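Local coordinates for microcin B17-processing protein McbC (Escherichia coli str. K-12 substr. MG1655, PDB 6GRH) that serves as the FMN-dependent oxidoreductase needed to process the inactive microcin B17 precursor into the active peptide, at residues N232-G237 / P256-F261. Numbering follows the deposited sequence.
Sequences NRVWAG and PLIVQF. With FMN (flavin mononucleotide), chain O.
Phe-261 turns its ring edge onto the indole face of Trp-235, a T-shaped stack with the planes at 76°. Phe-261 CE2 lies 3.4 Å from Trp-235 CG. Chi1 (-174°) and chi2 (-96°) together present this indole face to Phe-261; FMN O4 lies over the rim of the opposite face. Trp-235 CZ3 comes within 3.4 Å of FMN N3. On the Val-234 side of the sheet, the end of Ile-258 reaches in, its CG1 only 3.3 Å from Val-234 CG1, a close-packed pair. Arg-233/Phe-261 and Trp-235/Val-259 are antiparallel hydrogen-bonded pairs, with two backbone bonds each. Val-234/Gln-260 between them is a non-hydrogen-bonded pair.

Also buried, Gln-260 NE2 gives a nearly straight bond of 3.1 Å to Asn-232 OD1, but arrives above the carbonyl plane. Gln-260 OE1 bonds to Tyr-191 OH. The loop end is looser: after Ala-236 the chain leaves 256-261, and partly exposed Gly-237 makes no contact with it.

Ala-236 N donates to FMN N5 (3.1 Å) and O4, while Arg-233 NH1 donates to FMN N1 (3.1 Å). Gly-86 and Ser-85 carbonyls hold the rest of the guanidinium. Edge strand 231-235 on its inner neighbour 254-263, which has a classic beta bulge (Leu-257, Ile-258) against Tyr-191 of strand 187-194, builds the flavin site. Arg-117 of the second subunit completes it at the dimer interface of a nitroreductase-family fold.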
loop_
_atom_site.group_PDB
_atom_site.type_symbol
_atom_site.label_atom_id
_atom_site.label_comp_id
_atom_site.label_asym_id
_atom_site.label_seq_id
_atom_site.Cartn_x
_atom_site.Cartn_y
_atom_site.Cartn_z
ATOM N N ASN D 232 -30.151 8.243 20.338
ATOM C CA ASN D 232 -29.285 8.156 19.167
ATOM C C ASN D 232 -28.338 6.979 19.268
ATOM O O ASN D 232 -28.031 6.505 20.371
ATOM C CB ASN D 232 -28.480 9.449 18.997
ATOM C CG ASN D 232 -27.212 9.444 19.825
ATOM O OD1 ASN D 232 -26.173 9.021 19.347
ATOM N ND2 ASN D 232 -27.325 9.789 21.102
ATOM N N ARG D 233 -27.850 6.538 18.109
ATOM C CA ARG D 233 -26.811 5.518 18.052
ATOM C C ARG D 233 -25.898 5.764 16.851
ATOM O O ARG D 233 -26.354 5.803 15.725
ATOM C CB ARG D 233 -27.413 4.108 17.971
ATOM C CG ARG D 233 -26.362 2.994 18.003
ATOM C CD ARG D 233 -26.944 1.595 18.129
ATOM N NE ARG D 233 -27.403 1.337 19.499
ATOM C CZ ARG D 233 -26.743 0.654 20.443
ATOM N NH1 ARG D 233 -25.561 0.097 20.218
ATOM N NH2 ARG D 233 -27.276 0.557 21.656
ATOM N N VAL D 234 -24.604 5.880 17.121
ATOM C CA VAL D 234 -23.582 5.923 16.074
ATOM C C VAL D 234 -23.474 4.510 15.536
ATOM O O VAL D 234 -23.565 3.558 16.286
ATOM C CB VAL D 234 -22.219 6.470 16.614
ATOM C CG1 VAL D 234 -21.188 6.602 15.492
ATOM C CG2 VAL D 234 -22.411 7.820 17.262
ATOM N N TRP D 235 -23.256 4.376 14.234
ATOM C CA TRP D 235 -23.465 3.117 13.567
ATOM C C TRP D 235 -22.485 2.938 12.403
ATOM O O TRP D 235 -22.448 3.740 11.489
ATOM C CB TRP D 235 -24.891 3.125 13.052
ATOM C CG TRP D 235 -25.389 1.891 12.448
ATOM C CD1 TRP D 235 -25.430 1.574 11.110
ATOM C CD2 TRP D 235 -26.059 0.849 13.131
ATOM N NE1 TRP D 235 -26.065 0.371 10.934
ATOM C CE2 TRP D 235 -26.474 -0.092 12.159
ATOM C CE3 TRP D 235 -26.363 0.613 14.477
ATOM C CZ2 TRP D 235 -27.133 -1.255 12.496
ATOM C CZ3 TRP D 235 -27.029 -0.534 14.808
ATOM C CH2 TRP D 235 -27.419 -1.465 13.820
ATOM N N ALA D 236 -21.745 1.848 12.447
ATOM C CA ALA D 236 -20.790 1.471 11.413
ATOM C C ALA D 236 -21.222 0.285 10.563
ATOM O O ALA D 236 -20.539 -0.060 9.615
ATOM C CB ALA D 236 -19.447 1.183 12.078
ATOM N N GLY D 237 -22.370 -0.310 10.860
ATOM C CA GLY D 237 -22.815 -1.540 10.192
ATOM C C GLY D 237 -23.643 -1.238 8.949
ATOM O O GLY D 237 -24.828 -1.534 8.907
ATOM N N PRO D 256 -19.050 8.148 2.773
ATOM C CA PRO D 256 -19.645 8.159 4.118
ATOM C C PRO D 256 -18.733 7.504 5.168
ATOM O O PRO D 256 -18.306 6.377 4.987
ATOM C CB PRO D 256 -20.936 7.351 3.924
ATOM C CG PRO D 256 -20.622 6.404 2.819
ATOM C CD PRO D 256 -19.713 7.157 1.890
ATOM N N LEU D 257 -18.399 8.226 6.226
ATOM C CA LEU D 257 -17.528 7.704 7.281
ATOM C C LEU D 257 -18.282 6.983 8.394
ATOM O O LEU D 257 -17.781 6.016 8.952
ATOM C CB LEU D 257 -16.666 8.828 7.892
ATOM C CG LEU D 257 -15.603 9.435 6.996
ATOM C CD1 LEU D 257 -14.856 10.539 7.702
ATOM C CD2 LEU D 257 -14.640 8.373 6.506
ATOM N N ILE D 258 -19.463 7.492 8.735
ATOM C CA ILE D 258 -20.221 7.001 9.872
ATOM C C ILE D 258 -21.658 7.483 9.730
ATOM O O ILE D 258 -21.929 8.542 9.139
ATOM C CB ILE D 258 -19.559 7.429 11.210
ATOM C CG1 ILE D 258 -19.999 6.570 12.376
ATOM C CG2 ILE D 258 -19.779 8.897 11.517
ATOM C CD1 ILE D 258 -19.472 5.156 12.319
ATOM N N VAL D 259 -22.571 6.664 10.221
ATOM C CA VAL D 259 -23.993 6.968 10.236
ATOM C C VAL D 259 -24.405 7.148 11.699
ATOM O O VAL D 259 -23.800 6.554 12.602
ATOM C CB VAL D 259 -24.785 5.835 9.544
ATOM C CG1 VAL D 259 -26.294 5.998 9.735
ATOM C CG2 VAL D 259 -24.451 5.788 8.054
ATOM N N GLN D 260 -25.403 7.981 11.944
ATOM C CA GLN D 260 -25.904 8.202 13.301
ATOM C C GLN D 260 -27.409 8.253 13.251
ATOM O O GLN D 260 -27.988 9.143 12.622
ATOM C CB GLN D 260 -25.340 9.485 13.906
ATOM C CG GLN D 260 -25.617 9.667 15.390
ATOM C CD GLN D 260 -24.907 10.878 15.960
ATOM O OE1 GLN D 260 -24.491 11.775 15.217
ATOM N NE2 GLN D 260 -24.815 10.942 17.296
ATOM N N PHE D 261 -28.033 7.292 13.905
ATOM C CA PHE D 261 -29.495 7.173 13.914
ATOM C C PHE D 261 -30.088 7.951 15.071
ATOM O O PHE D 261 -29.476 8.027 16.131
ATOM C CB PHE D 261 -29.901 5.701 14.031
ATOM C CG PHE D 261 -29.621 4.904 12.793
ATOM C CD1 PHE D 261 -30.335 5.151 11.626
ATOM C CD2 PHE D 261 -28.655 3.920 12.781
ATOM C CE1 PHE D 261 -30.090 4.428 10.483
ATOM C CE2 PHE D 261 -28.415 3.180 11.640
ATOM C CZ PHE D 261 -29.120 3.443 10.482
HETATM N N1 FMN O . -23.673 -0.014 17.806
HETATM C C2 FMN O . -24.276 -0.974 17.058
HETATM O O2 FMN O . -25.212 -1.604 17.581
HETATM N N3 FMN O . -23.891 -1.257 15.790
HETATM C C4 FMN O . -22.884 -0.589 15.177
HETATM O O4 FMN O . -22.546 -0.853 14.003
HETATM C C4A FMN O . -22.166 0.466 15.933
HETATM N N5 FMN O . -21.139 1.171 15.402
HETATM C C5A FMN O . -20.514 2.141 16.120
HETATM C C6 FMN O . -19.472 2.854 15.534
HETATM C C7 FMN O . -18.801 3.854 16.231
HETATM C C7M FMN O . -17.671 4.605 15.570
HETATM C C8 FMN O . -19.210 4.182 17.622
HETATM C C8M FMN O . -18.497 5.263 18.383
HETATM C C9 FMN O . -20.257 3.481 18.222
HETATM C C9A FMN O . -20.938 2.462 17.524
HETATM N N10 FMN O . -22.012 1.724 18.099
HETATM C C10 FMN O . -22.638 0.720 17.320
HETATM C "C1'" FMN O . -22.497 1.973 19.462
HETATM C "C2'" FMN O . -21.622 1.247 20.460
HETATM O "O2'" FMN O . -21.854 -0.171 20.352
HETATM C "C3'" FMN O . -21.890 1.787 21.870
HETATM O "O3'" FMN O . -21.451 3.149 21.959
HETATM C "C4'" FMN O . -21.203 0.973 22.963
HETATM O "O4'" FMN O . -21.723 -0.358 22.957
HETATM C "C5'" FMN O . -21.407 1.536 24.367
HETATM O "O5'" FMN O . -22.805 1.617 24.640
HETATM P P FMN O . -23.494 3.012 25.021
HETATM O O1P FMN O . -23.286 3.938 23.845
HETATM O O2P FMN O . -24.950 2.631 25.206
HETATM O O3P FMN O . -22.771 3.381 26.278
#